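Side-chain contacts in putative polyprenyl synthetase (Streptomyces coelicolor, PDB 3NF2), which probably joins isoprenyl diphosphate units into longer prenyl chains, as a metal-dependent member of the FPP/GGPP synthase family: residues 18-23 and 37-42; 178-183 and 223-228; 203-208 and 320-325; 272-277 and 281-286. All blocks are in the same frame, centred on the assembly; numbering follows the deposited sequence.

Overall arrangement
Contact 2 lies deepest in this largely helical protein, with its centre about 8 Å from the centre of the chain, and carries the sulfate that probably marks a diphosphate site. The other three contacts are peripheral. Centre to centre, contact 2 is about 27 Å from contact 1, 25 Å from contact 3 and 23 Å from contact 4, touching none of them. Contacts 2 and 3 both use helix 203-230: contact 3 takes its first turns and contact 2 a part near its end. Contacts 3 and 4 lie on opposite sides of the chain's centre, with centres about 48 Å apart. Contact 1 joins N-terminal parts of the chain and closes before the others begin.

Contact 1 of 4, residues 18-23 and 37-42; sequences PVLRAA and YHFGWI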
loop_
_atom_site.group_PDB
_atom_site.type_symbol
_atom_site.label_atom_id
_atom_site.label_comp_id
_atom_site.label_asym_id
_atom_site.label_seq_id
_atom_site.Cartn_x
_atom_site.Cartn_y
_atom_site.Cartn_z
ATOM N N PRO A 18 -3.527 17.092 15.018
ATOM C CA PRO A 18 -4.532 17.845 14.239
ATOM C C PRO A 18 -4.275 17.881 12.728
ATOM O O PRO A 18 -5.231 17.919 11.957
ATOM C CB PRO A 18 -4.442 19.273 14.812
ATOM C CG PRO A 18 -3.784 19.119 16.138
ATOM C CD PRO A 18 -2.821 17.979 15.960
ATOM N N VAL A 19 -3.007 17.871 12.318
ATOM C CA VAL A 19 -2.660 17.837 10.890
ATOM C C VAL A 19 -3.021 16.477 10.268
ATOM O O VAL A 19 -3.572 16.412 9.163
ATOM C CB VAL A 19 -1.171 18.202 10.656
ATOM C CG1 VAL A 19 -0.789 18.093 9.183
ATOM C CG2 VAL A 19 -0.893 19.618 11.149
ATOM N N LEU A 20 -2.741 15.403 11.003
ATOM C CA LEU A 20 -3.089 14.052 10.564
ATOM C C LEU A 20 -4.606 13.830 10.549
ATOM O O LEU A 20 -5.140 13.281 9.572
ATOM C CB LEU A 20 -2.382 12.996 11.424
ATOM C CG LEU A 20 -2.751 11.511 11.229
ATOM C CD1 LEU A 20 -1.527 10.659 11.324
ATOM C CD2 LEU A 20 -3.750 11.038 12.276
ATOM N N ARG A 21 -5.285 14.250 11.622
ATOM C CA ARG A 21 -6.755 14.146 11.705
ATOM C C ARG A 21 -7.453 14.870 10.542
ATOM O O ARG A 21 -8.359 14.304 9.921
ATOM C CB ARG A 21 -7.274 14.616 13.074
ATOM C CG ARG A 21 -8.718 15.103 13.100
ATOM C CD ARG A 21 -9.693 14.114 13.723
ATOM N NE ARG A 21 -9.699 14.168 15.186
ATOM C CZ ARG A 21 -10.740 13.841 15.953
ATOM N NH1 ARG A 21 -10.637 13.923 17.273
ATOM N NH2 ARG A 21 -11.889 13.450 15.411
ATOM N N ALA A 22 -6.993 16.084 10.224
ATOM C CA ALA A 22 -7.534 16.857 9.098
ATOM C C ALA A 22 -7.275 16.202 7.742
ATOM O O ALA A 22 -8.103 16.309 6.840
ATOM C CB ALA A 22 -7.013 18.293 9.100
ATOM N N ALA A 23 -6.138 15.523 7.597
ATOM C CA ALA A 23 -5.832 14.858 6.326
ATOM C C ALA A 23 -6.657 13.591 6.180
ATOM O O ALA A 23 -7.077 13.240 5.089
ATOM C CB ALA A 23 -4.346 14.562 6.209
ATOM N N TYR A 37 -12.440 5.295 12.890
ATOM C CA TYR A 37 -12.606 4.169 13.788
ATOM C C TYR A 37 -11.243 3.607 14.164
ATOM O O TYR A 37 -10.979 3.392 15.342
ATOM C CB TYR A 37 -13.490 3.060 13.211
ATOM C CG TYR A 37 -13.504 1.864 14.134
ATOM C CD1 TYR A 37 -14.284 1.875 15.292
ATOM C CD2 TYR A 37 -12.690 0.751 13.892
ATOM C CE1 TYR A 37 -14.280 0.802 16.170
ATOM C CE2 TYR A 37 -12.675 -0.330 14.767
ATOM C CZ TYR A 37 -13.475 -0.292 15.906
ATOM O OH TYR A 37 -13.484 -1.347 16.781
ATOM N N HIS A 38 -10.382 3.386 13.170
ATOM C CA HIS A 38 -9.033 2.889 13.438
ATOM C C HIS A 38 -8.296 3.760 14.456
ATOM O O HIS A 38 -7.617 3.256 15.342
ATOM C CB HIS A 38 -8.184 2.815 12.167
ATOM C CG HIS A 38 -6.743 2.527 12.449
ATOM N ND1 HIS A 38 -6.321 1.321 12.968
ATOM C CD2 HIS A 38 -5.639 3.306 12.353
ATOM C CE1 HIS A 38 -5.013 1.358 13.148
ATOM N NE2 HIS A 38 -4.574 2.550 12.781
ATOM N N PHE A 39 -8.433 5.068 14.308
ATOM C CA PHE A 39 -7.745 5.997 15.171
ATOM C C PHE A 39 -8.455 6.232 16.503
ATOM O O PHE A 39 -7.934 6.949 17.342
ATOM C CB PHE A 39 -7.520 7.311 14.440
ATOM C CG PHE A 39 -6.352 7.287 13.496
ATOM C CD1 PHE A 39 -5.041 7.361 13.983
ATOM C CD2 PHE A 39 -6.558 7.187 12.118
ATOM C CE1 PHE A 39 -3.959 7.342 13.112
ATOM C CE2 PHE A 39 -5.481 7.162 11.234
ATOM C CZ PHE A 39 -4.182 7.247 11.725
ATOM N N GLY A 40 -9.630 5.629 16.698
ATOM C CA GLY A 40 -10.350 5.725 17.971
ATOM C C GLY A 40 -11.204 6.976 18.168
ATOM O O GLY A 40 -11.741 7.201 19.265
ATOM N N TRP A 41 -11.349 7.785 17.116
ATOM C CA TRP A 41 -12.154 9.011 17.194
ATOM C C TRP A 41 -13.667 8.753 17.170
ATOM O O TRP A 41 -14.455 9.577 17.656
ATOM C CB TRP A 41 -11.748 10.014 16.106
ATOM C CG TRP A 41 -10.264 10.288 16.085
ATOM C CD1 TRP A 41 -9.432 10.416 17.168
ATOM C CD2 TRP A 41 -9.443 10.476 14.929
ATOM N NE1 TRP A 41 -8.145 10.650 16.752
ATOM C CE2 TRP A 41 -8.122 10.695 15.383
ATOM C CE3 TRP A 41 -9.690 10.462 13.550
ATOM C CZ2 TRP A 41 -7.051 10.909 14.506
ATOM C CZ3 TRP A 41 -8.622 10.681 12.675
ATOM C CH2 TRP A 41 -7.323 10.894 13.159
ATOM N N ILE A 42 -14.061 7.616 16.598
ATOM C CA ILE A 42 -15.455 7.174 16.600
ATOM C C ILE A 42 -15.473 5.687 16.943
ATOM O O ILE A 42 -14.449 5.016 16.789
ATOM C CB ILE A 42 -16.205 7.408 15.233
ATOM C CG1 ILE A 42 -15.615 6.556 14.106
ATOM C CG2 ILE A 42 -16.259 8.903 14.834
ATOM C CD1 ILE A 42 -16.408 6.644 12.808
#
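Arg21 and Trp41 form a cation-pi stack at the surface end of a contact between helix 5-25 and the turn that follows helix 31-38. The guanidinium of Arg21 lies flat on the indole, with the planes only 9° apart. Arg21 CZ sits 3.7 Å from the centroid of the five-membered ring of Trp41. Further back, Arg21 CD packs over the six-membered ring, 3.7 Å from its centroid. The arginine chain bends at chi2 (104°) and chi3 (82°), and these bends lay it along the ring face. Phe39 CB covers the opposite face of the indole.

The CD2 methyl of Leu20 meets the indole at its edge, 3.7 Å from Trp41 CH2. The same methyl also lies over one face of Phe39, 3.8 Å from Phe39 CE1, in a CH-pi contact displaced toward the ring's rim. The other face of Phe39 receives His38 CD2. Leu20 and Phe39 also touch helix 77-98, at Glu84 and Asn88, where the contact runs into the body of the fold.

Gly40 has positive phi, and two bonds run back into the last turn, one of them Gly40 N to Tyr37 O at 2.9 Å. The turn thus sets Phe39 and Trp41 against the same neighbouring helix. This is a Schellman motif at the C-terminal end of helix 31-38, joined to the N-terminal helix of an all-helical isoprenoid synthase fold.

Contact 2 of 4, residues 178-183 and 223-228; sequences EMEGNK and VDDLLG. With SO4 (sulfate ion), chain D.
Glu180 and Asp225 stand where helices 173-198 and 203-230 come nearest here, with Glu180 CA 10.2 Å from Asp225 CA. Their side chains bridge that gap from opposite directions. Glu180 is extended beyond CG, which carries its OE1 to 2.6 Å from Asp225 OD2. The two carboxylate planes are turned 62° against each other. Asp225 has further partners: OD1 bonds to Gln221 NE2 one turn earlier, and OD2 accepts from Leu251 N at the start of helix 251-259. Both residues are buried.

Lys183 points elsewhere. Its extended chain brings NZ to the sulfate, where it donates to O4 at 2.9 Å and to O1 at 3.0 Å. NZ also makes a salt bridge with Asp162. Shortening Lys183 to an alanine would probably leave the sulfate without these two bonds and Asp162 without this charged partner.

The sulfate probably comes from the crystallisation liquor. Its grip by a lysine is consistent with a diphosphate site, as in related prenyl synthases. Asp224 and Asp225 begin the sequence Asp-Asp-Leu-Leu-Gly, which probably corresponds to the second aspartate-rich motif (DDxxD) of this family, with Gly228 at the place of its last aspartate.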
loop_
_atom_site.group_PDB
_atom_site.type_symbol
_atom_site.label_atom_id
_atom_site.label_comp_id
_atom_site.label_asym_id
_atom_site.label_seq_id
_atom_site.Cartn_x
_atom_site.Cartn_y
_atom_site.Cartn_z
ATOM N N GLU A 178 17.146 -9.085 12.822
ATOM C CA GLU A 178 16.874 -8.406 11.560
ATOM C C GLU A 178 15.379 -8.163 11.335
ATOM O O GLU A 178 15.009 -7.147 10.755
ATOM C CB GLU A 178 17.565 -9.077 10.358
ATOM C CG GLU A 178 16.928 -10.348 9.860
ATOM C CD GLU A 178 17.191 -10.612 8.378
ATOM O OE1 GLU A 178 17.464 -11.780 8.025
ATOM O OE2 GLU A 178 17.126 -9.658 7.568
ATOM N N MET A 179 14.531 -9.067 11.831
ATOM C CA MET A 179 13.081 -8.863 11.802
ATOM C C MET A 179 12.671 -7.665 12.659
ATOM O O MET A 179 11.883 -6.816 12.232
ATOM C CB MET A 179 12.329 -10.123 12.256
ATOM C CG MET A 179 10.813 -9.965 12.297
ATOM S SD MET A 179 9.921 -11.548 12.390
ATOM C CE MET A 179 9.770 -11.734 14.166
ATOM N N GLU A 180 13.213 -7.598 13.868
ATOM C CA GLU A 180 12.866 -6.512 14.780
ATOM C C GLU A 180 13.404 -5.174 14.302
ATOM O O GLU A 180 12.776 -4.149 14.526
ATOM C CB GLU A 180 13.298 -6.837 16.216
ATOM C CG GLU A 180 12.355 -7.867 16.851
ATOM C CD GLU A 180 12.618 -8.108 18.317
ATOM O OE1 GLU A 180 11.880 -8.914 18.906
ATOM O OE2 GLU A 180 13.539 -7.488 18.885
ATOM N N GLY A 181 14.544 -5.211 13.611
ATOM C CA GLY A 181 15.116 -4.040 12.965
ATOM C C GLY A 181 14.225 -3.548 11.847
ATOM O O GLY A 181 14.053 -2.350 11.667
ATOM N N ASN A 182 13.694 -4.463 11.069
ATOM C CA ASN A 182 12.749 -4.100 10.053
ATOM C C ASN A 182 11.444 -3.577 10.616
ATOM O O ASN A 182 10.941 -2.585 10.189
ATOM C CB ASN A 182 12.474 -5.284 9.143
ATOM C CG ASN A 182 13.536 -5.493 8.115
ATOM O OD1 ASN A 182 14.162 -4.566 7.653
ATOM N ND2 ASN A 182 13.737 -6.712 7.749
ATOM N N LYS A 183 10.918 -4.278 11.592
ATOM C CA LYS A 183 9.655 -3.951 12.206
ATOM C C LYS A 183 9.620 -2.691 13.019
ATOM O O LYS A 183 8.658 -1.980 13.013
ATOM C CB LYS A 183 9.163 -5.093 13.072
ATOM C CG LYS A 183 8.498 -6.213 12.357
ATOM C CD LYS A 183 7.763 -7.078 13.331
ATOM C CE LYS A 183 7.437 -8.442 12.783
ATOM N NZ LYS A 183 6.901 -9.371 13.809
ATOM N N VAL A 223 13.213 -3.849 24.967
ATOM C CA VAL A 223 12.485 -3.490 26.192
ATOM C C VAL A 223 11.005 -3.864 26.087
ATOM O O VAL A 223 10.418 -4.368 27.058
ATOM C CB VAL A 223 12.680 -1.984 26.564
ATOM C CG1 VAL A 223 11.704 -1.541 27.643
ATOM C CG2 VAL A 223 14.108 -1.738 27.031
ATOM N N ASP A 224 10.414 -3.628 24.912
ATOM C CA ASP A 224 9.047 -4.082 24.606
ATOM C C ASP A 224 8.877 -5.591 24.768
ATOM O O ASP A 224 7.885 -6.060 25.314
ATOM C CB ASP A 224 8.652 -3.698 23.180
ATOM C CG ASP A 224 7.531 -2.692 23.134
ATOM O OD1 ASP A 224 6.539 -2.854 23.877
ATOM O OD2 ASP A 224 7.630 -1.749 22.326
ATOM N N ASP A 225 9.867 -6.341 24.308
ATOM C CA ASP A 225 9.894 -7.788 24.506
ATOM C C ASP A 225 10.019 -8.206 25.973
ATOM O O ASP A 225 9.441 -9.216 26.378
ATOM C CB ASP A 225 11.030 -8.404 23.699
ATOM C CG ASP A 225 10.791 -8.326 22.213
ATOM O OD1 ASP A 225 9.686 -7.899 21.803
ATOM O OD2 ASP A 225 11.718 -8.682 21.459
ATOM N N LEU A 226 10.785 -7.452 26.758
ATOM C CA LEU A 226 10.871 -7.729 28.199
ATOM C C LEU A 226 9.553 -7.439 28.891
ATOM O O LEU A 226 9.114 -8.222 29.733
ATOM C CB LEU A 226 12.002 -6.945 28.863
ATOM C CG LEU A 226 13.447 -7.335 28.531
ATOM C CD1 LEU A 226 14.391 -6.239 28.987
ATOM C CD2 LEU A 226 13.839 -8.691 29.140
ATOM N N LEU A 227 8.906 -6.334 28.511
ATOM C CA LEU A 227 7.619 -5.957 29.096
ATOM C C LEU A 227 6.473 -6.840 28.615
ATOM O O LEU A 227 5.489 -7.014 29.331
ATOM C CB LEU A 227 7.276 -4.488 28.809
ATOM C CG LEU A 227 8.182 -3.305 29.205
ATOM C CD1 LEU A 227 7.464 -1.973 28.919
ATOM C CD2 LEU A 227 8.684 -3.351 30.661
ATOM N N GLY A 228 6.578 -7.375 27.398
ATOM C CA GLY A 228 5.557 -8.302 26.888
ATOM C C GLY A 228 5.443 -9.584 27.711
ATOM O O GLY A 228 4.364 -10.157 27.842
HETATM S S SO4 D . 3.875 -8.762 15.466
HETATM O O1 SO4 D . 4.132 -8.371 14.082
HETATM O O2 SO4 D . 3.413 -7.601 16.225
HETATM O O3 SO4 D . 2.849 -9.804 15.494
HETATM O O4 SO4 D . 5.103 -9.276 16.063
#

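Contact 3 of 4, residues 203-208 and 320-325; sequences ERTADT and DAVDMP
Thr205 and Thr208, in the first turns of helix 203-230 of the all-helical isoprenoid synthase fold, pack against Val322 in the loop between helices 300-319 and 326-339. The contact is made by methyl groups, and no hydrogen bond crosses it. Val322 is buried, and both of its methyl branches take part. Val322 CG1 reaches Thr205 CG2 at 3.7 Å, with the two side chains crossing at a slant. Val322 CG1 also lies 3.8 Å from Thr208 CB. The other branch, CG2, meets Thr208 CG2 tip to tip at 3.7 Å. Ala321 CB adds a looser touch at the margin, 4.2 Å from Thr208 CG2.

The loop is tied to the next helix too. Arg329 donates to Val322 O and Met324 O, and Pro325 holds the N-cap position of helix 326-339. Elsewhere on the first turn, Glu203 makes a salt bridge to Arg147 of helix 139-165.

In Thr208, OG1 lies beside the backbone N (chi1 -64°), which leaves CG2 anti to that N and facing the valine. The hydroxyl turns back into its own helix. There Thr208 OG1 donates to Arg204 O at 3.2 Å, with a C=O...donor angle of 164°.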
loop_
_atom_site.group_PDB
_atom_site.type_symbol
_atom_site.label_atom_id
_atom_site.label_comp_id
_atom_site.label_asym_id
_atom_site.label_seq_id
_atom_site.Cartn_x
_atom_site.Cartn_y
_atom_site.Cartn_z
ATOM N N GLU A 203 23.223 14.301 2.895
ATOM C CA GLU A 203 23.021 12.858 2.910
ATOM C C GLU A 203 23.791 12.121 4.007
ATOM O O GLU A 203 23.362 11.058 4.446
ATOM C CB GLU A 203 23.324 12.271 1.520
ATOM C CG GLU A 203 22.171 11.438 0.907
ATOM C CD GLU A 203 20.906 12.257 0.580
ATOM O OE1 GLU A 203 21.023 13.457 0.243
ATOM O OE2 GLU A 203 19.789 11.692 0.652
ATOM N N ARG A 204 24.899 12.702 4.468
ATOM C CA ARG A 204 25.703 12.115 5.549
ATOM C C ARG A 204 25.167 12.413 6.958
ATOM O O ARG A 204 25.224 11.545 7.837
ATOM C CB ARG A 204 27.174 12.535 5.432
ATOM C CG ARG A 204 27.955 11.793 4.337
ATOM C CD ARG A 204 29.474 11.881 4.535
ATOM N NE ARG A 204 29.930 11.130 5.712
ATOM C CZ ARG A 204 30.287 11.680 6.876
ATOM N NH1 ARG A 204 30.680 10.907 7.884
ATOM N NH2 ARG A 204 30.252 13.001 7.038
ATOM N N THR A 205 24.667 13.609 7.166
ATOM C CA THR A 205 24.079 13.945 8.437
ATOM C C THR A 205 22.851 13.088 8.663
ATOM O O THR A 205 22.583 12.643 9.748
ATOM C CB THR A 205 23.638 15.399 8.458
ATOM O OG1 THR A 205 24.678 16.230 7.953
ATOM C CG2 THR A 205 23.285 15.824 9.831
ATOM N N ALA A 206 22.069 12.901 7.624
ATOM C CA ALA A 206 20.844 12.147 7.728
ATOM C C ALA A 206 21.033 10.664 8.040
ATOM O O ALA A 206 20.368 10.124 8.898
ATOM C CB ALA A 206 20.041 12.327 6.489
ATOM N N ASP A 207 21.989 10.032 7.380
ATOM C CA ASP A 207 22.242 8.629 7.575
ATOM C C ASP A 207 22.612 8.402 8.991
ATOM O O ASP A 207 22.284 7.388 9.550
ATOM C CB ASP A 207 23.435 8.184 6.775
ATOM C CG ASP A 207 23.243 8.345 5.346
ATOM O OD1 ASP A 207 22.208 8.859 4.950
ATOM O OD2 ASP A 207 24.123 7.948 4.595
ATOM N N THR A 208 23.372 9.309 9.549
ATOM C CA THR A 208 23.825 9.132 10.893
ATOM C C THR A 208 22.689 9.171 11.871
ATOM O O THR A 208 22.622 8.408 12.784
ATOM C CB THR A 208 24.942 10.104 11.221
ATOM O OG1 THR A 208 26.058 9.798 10.389
ATOM C CG2 THR A 208 25.352 9.983 12.632
ATOM N N ASP A 320 26.849 11.430 18.802
ATOM C CA ASP A 320 28.153 12.079 18.970
ATOM C C ASP A 320 28.805 12.439 17.627
ATOM O O ASP A 320 29.507 13.449 17.523
ATOM C CB ASP A 320 29.091 11.169 19.779
ATOM C CG ASP A 320 28.559 10.854 21.184
ATOM O OD1 ASP A 320 27.538 11.455 21.602
ATOM O OD2 ASP A 320 29.182 10.016 21.881
ATOM N N ALA A 321 28.544 11.620 16.606
ATOM C CA ALA A 321 29.140 11.765 15.274
ATOM C C ALA A 321 28.565 12.911 14.429
ATOM O O ALA A 321 29.162 13.296 13.418
ATOM C CB ALA A 321 29.047 10.434 14.503
ATOM N N VAL A 322 27.411 13.446 14.826
ATOM C CA VAL A 322 26.770 14.517 14.053
ATOM C C VAL A 322 26.813 15.907 14.695
ATOM O O VAL A 322 26.424 16.096 15.858
ATOM C CB VAL A 322 25.318 14.177 13.614
ATOM C CG1 VAL A 322 25.302 13.735 12.156
ATOM C CG2 VAL A 322 24.694 13.126 14.519
ATOM N N ASP A 323 27.288 16.864 13.896
ATOM C CA ASP A 323 27.331 18.272 14.263
ATOM C C ASP A 323 25.911 18.804 14.393
ATOM O O ASP A 323 25.131 18.785 13.440
ATOM C CB ASP A 323 28.121 19.066 13.221
ATOM C CG ASP A 323 28.551 20.436 13.721
ATOM O OD1 ASP A 323 28.458 20.705 14.942
ATOM O OD2 ASP A 323 28.990 21.247 12.879
ATOM N N MET A 324 25.594 19.286 15.587
ATOM C CA MET A 324 24.224 19.515 15.999
ATOM C C MET A 324 24.259 20.424 17.220
ATOM O O MET A 324 25.140 20.266 18.072
ATOM C CB MET A 324 23.606 18.159 16.360
ATOM C CG MET A 324 22.248 18.159 17.029
ATOM S SD MET A 324 21.840 16.501 17.641
ATOM C CE MET A 324 22.516 15.487 16.344
ATOM N N PRO A 325 23.332 21.400 17.293
ATOM C CA PRO A 325 23.119 22.197 18.495
ATOM C C PRO A 325 22.968 21.314 19.724
ATOM O O PRO A 325 22.222 20.330 19.696
ATOM C CB PRO A 325 21.813 22.931 18.194
ATOM C CG PRO A 325 21.849 23.130 16.723
ATOM C CD PRO A 325 22.569 21.933 16.148
#

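Contact 4 of 4, residues 272-277 and 281-286; sequences TADAKA and ANFSEE
Asp274 uses its two carboxylate oxygens differently: OD2 makes a salt bridge with Arg291 NE, and OD1 lies at the edge of the Phe283 ring. The setting is a short connection between consecutive helices, 262-275 and 285-297, and Arg291 belongs to the second of them.

Asp274 CG stands anti to the carbonyl carbon (chi1 -74°), which swings the carboxylate toward the ring. Asp274 OD1 is 3.4 Å from Phe283 CZ and 3.5 Å from Phe283 CE1, near the ring plane. The carboxylate and ring planes stand 75° apart. An aromatic edge carries partly positive hydrogens, and this approach probably suits the acid's negative charge. Asp274 is buried, and both of its oxygens have hydrogen-bonding partners beyond the ring. With an alanine in place of Asp274, Arg291 is likely to lose this charged partner, and a gap would probably open beside the edge of Phe283.

Phe283 also meets the ring of Phe280, with the planes at about 45°. Ser284 takes the N-cap position of helix 285-297. Its OG caps a backbone N in the first turn, and Glu287 OE1 bonds to Ser284 N, the reciprocal pattern of a capping box.

Past the end of helix 262-275, Ala277 N makes a weak bond to Asp274 O at 3.3 Å. The methyl of Ala277 then gives the ring a second, looser neighbour, with Ala277 CB 4.5 Å from Phe283 CZ.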
loop_
_atom_site.group_PDB
_atom_site.type_symbol
_atom_site.label_atom_id
_atom_site.label_comp_id
_atom_site.label_asym_id
_atom_site.label_seq_id
_atom_site.Cartn_x
_atom_site.Cartn_y
_atom_site.Cartn_z
ATOM N N THR A 272 7.361 -26.249 21.112
ATOM C CA THR A 272 6.976 -27.123 20.002
ATOM C C THR A 272 5.649 -27.836 20.328
ATOM O O THR A 272 4.747 -27.884 19.489
ATOM C CB THR A 272 8.109 -28.132 19.671
ATOM O OG1 THR A 272 9.297 -27.414 19.302
ATOM C CG2 THR A 272 7.719 -29.086 18.523
ATOM N N ALA A 273 5.520 -28.345 21.555
ATOM C CA ALA A 273 4.278 -28.986 22.015
ATOM C C ALA A 273 3.112 -28.020 22.123
ATOM O O ALA A 273 1.983 -28.375 21.792
ATOM C CB ALA A 273 4.488 -29.703 23.348
ATOM N N ASP A 274 3.391 -26.803 22.585
ATOM C CA ASP A 274 2.368 -25.766 22.749
ATOM C C ASP A 274 1.701 -25.362 21.426
ATOM O O ASP A 274 0.515 -25.018 21.406
ATOM C CB ASP A 274 2.970 -24.519 23.401
ATOM C CG ASP A 274 3.245 -24.687 24.901
ATOM O OD1 ASP A 274 2.865 -25.728 25.482
ATOM O OD2 ASP A 274 3.856 -23.768 25.498
ATOM N N ALA A 275 2.476 -25.386 20.341
ATOM C CA ALA A 275 1.984 -25.043 19.005
ATOM C C ALA A 275 0.852 -25.975 18.522
ATOM O O ALA A 275 -0.119 -25.504 17.938
ATOM C CB ALA A 275 3.141 -25.022 18.010
ATOM N N LYS A 276 0.976 -27.279 18.793
ATOM C CA LYS A 276 -0.039 -28.274 18.407
ATOM C C LYS A 276 -1.044 -28.563 19.526
ATOM O O LYS A 276 -1.898 -29.440 19.379
ATOM C CB LYS A 276 0.593 -29.628 18.003
ATOM C CG LYS A 276 2.005 -29.629 17.414
ATOM C CD LYS A 276 2.372 -31.049 16.941
ATOM C CE LYS A 276 3.825 -31.440 17.239
ATOM N NZ LYS A 276 4.824 -30.786 16.343
ATOM N N ALA A 277 -0.947 -27.848 20.642
ATOM C CA ALA A 277 -1.702 -28.226 21.843
ATOM C C ALA A 277 -3.205 -27.922 21.745
ATOM O O ALA A 277 -3.617 -26.761 21.684
ATOM C CB ALA A 277 -1.078 -27.592 23.093
ATOM N N ALA A 281 -5.998 -23.015 24.723
ATOM C CA ALA A 281 -6.978 -22.036 25.186
ATOM C C ALA A 281 -7.315 -22.183 26.677
ATOM O O ALA A 281 -7.926 -21.296 27.273
ATOM C CB ALA A 281 -8.253 -22.129 24.335
ATOM N N ASN A 282 -6.929 -23.309 27.271
ATOM C CA ASN A 282 -7.206 -23.549 28.680
ATOM C C ASN A 282 -6.026 -23.264 29.598
ATOM O O ASN A 282 -6.182 -23.289 30.819
ATOM C CB ASN A 282 -7.722 -24.976 28.894
ATOM C CG ASN A 282 -9.182 -25.134 28.502
ATOM O OD1 ASN A 282 -9.969 -24.183 28.561
ATOM N ND2 ASN A 282 -9.554 -26.348 28.115
ATOM N N PHE A 283 -4.863 -22.985 29.009
ATOM C CA PHE A 283 -3.621 -22.706 29.747
ATOM C C PHE A 283 -3.836 -21.679 30.852
ATOM O O PHE A 283 -4.595 -20.729 30.682
ATOM C CB PHE A 283 -2.534 -22.185 28.808
ATOM C CG PHE A 283 -1.727 -23.264 28.122
ATOM C CD1 PHE A 283 -0.434 -22.992 27.683
ATOM C CD2 PHE A 283 -2.252 -24.539 27.897
ATOM C CE1 PHE A 283 0.327 -23.973 27.034
ATOM C CE2 PHE A 283 -1.496 -25.521 27.255
ATOM C CZ PHE A 283 -0.206 -25.237 26.823
ATOM N N SER A 284 -3.166 -21.885 31.982
ATOM C CA SER A 284 -3.304 -21.000 33.139
ATOM C C SER A 284 -2.148 -20.012 33.198
ATOM O O SER A 284 -1.136 -20.191 32.523
ATOM C CB SER A 284 -3.345 -21.822 34.429
ATOM O OG SER A 284 -2.160 -22.588 34.575
ATOM N N GLU A 285 -2.306 -18.981 34.029
ATOM C CA GLU A 285 -1.231 -18.040 34.370
ATOM C C GLU A 285 0.054 -18.773 34.778
ATOM O O GLU A 285 1.148 -18.462 34.289
ATOM C CB GLU A 285 -1.718 -17.108 35.492
ATOM C CG GLU A 285 -0.757 -15.977 35.886
ATOM C CD GLU A 285 0.239 -16.385 36.958
ATOM O OE1 GLU A 285 1.439 -16.052 36.821
ATOM O OE2 GLU A 285 -0.176 -17.053 37.927
ATOM N N GLU A 286 -0.097 -19.770 35.647
ATOM C CA GLU A 286 1.028 -20.532 36.205
ATOM C C GLU A 286 1.833 -21.276 35.164
ATOM O O GLU A 286 3.067 -21.362 35.273
ATOM C CB GLU A 286 0.522 -21.503 37.256
ATOM C CG GLU A 286 -0.070 -20.807 38.470
ATOM C CD GLU A 286 -1.564 -20.591 38.395
ATOM O OE1 GLU A 286 -2.116 -20.379 37.291
ATOM O OE2 GLU A 286 -2.187 -20.625 39.470
#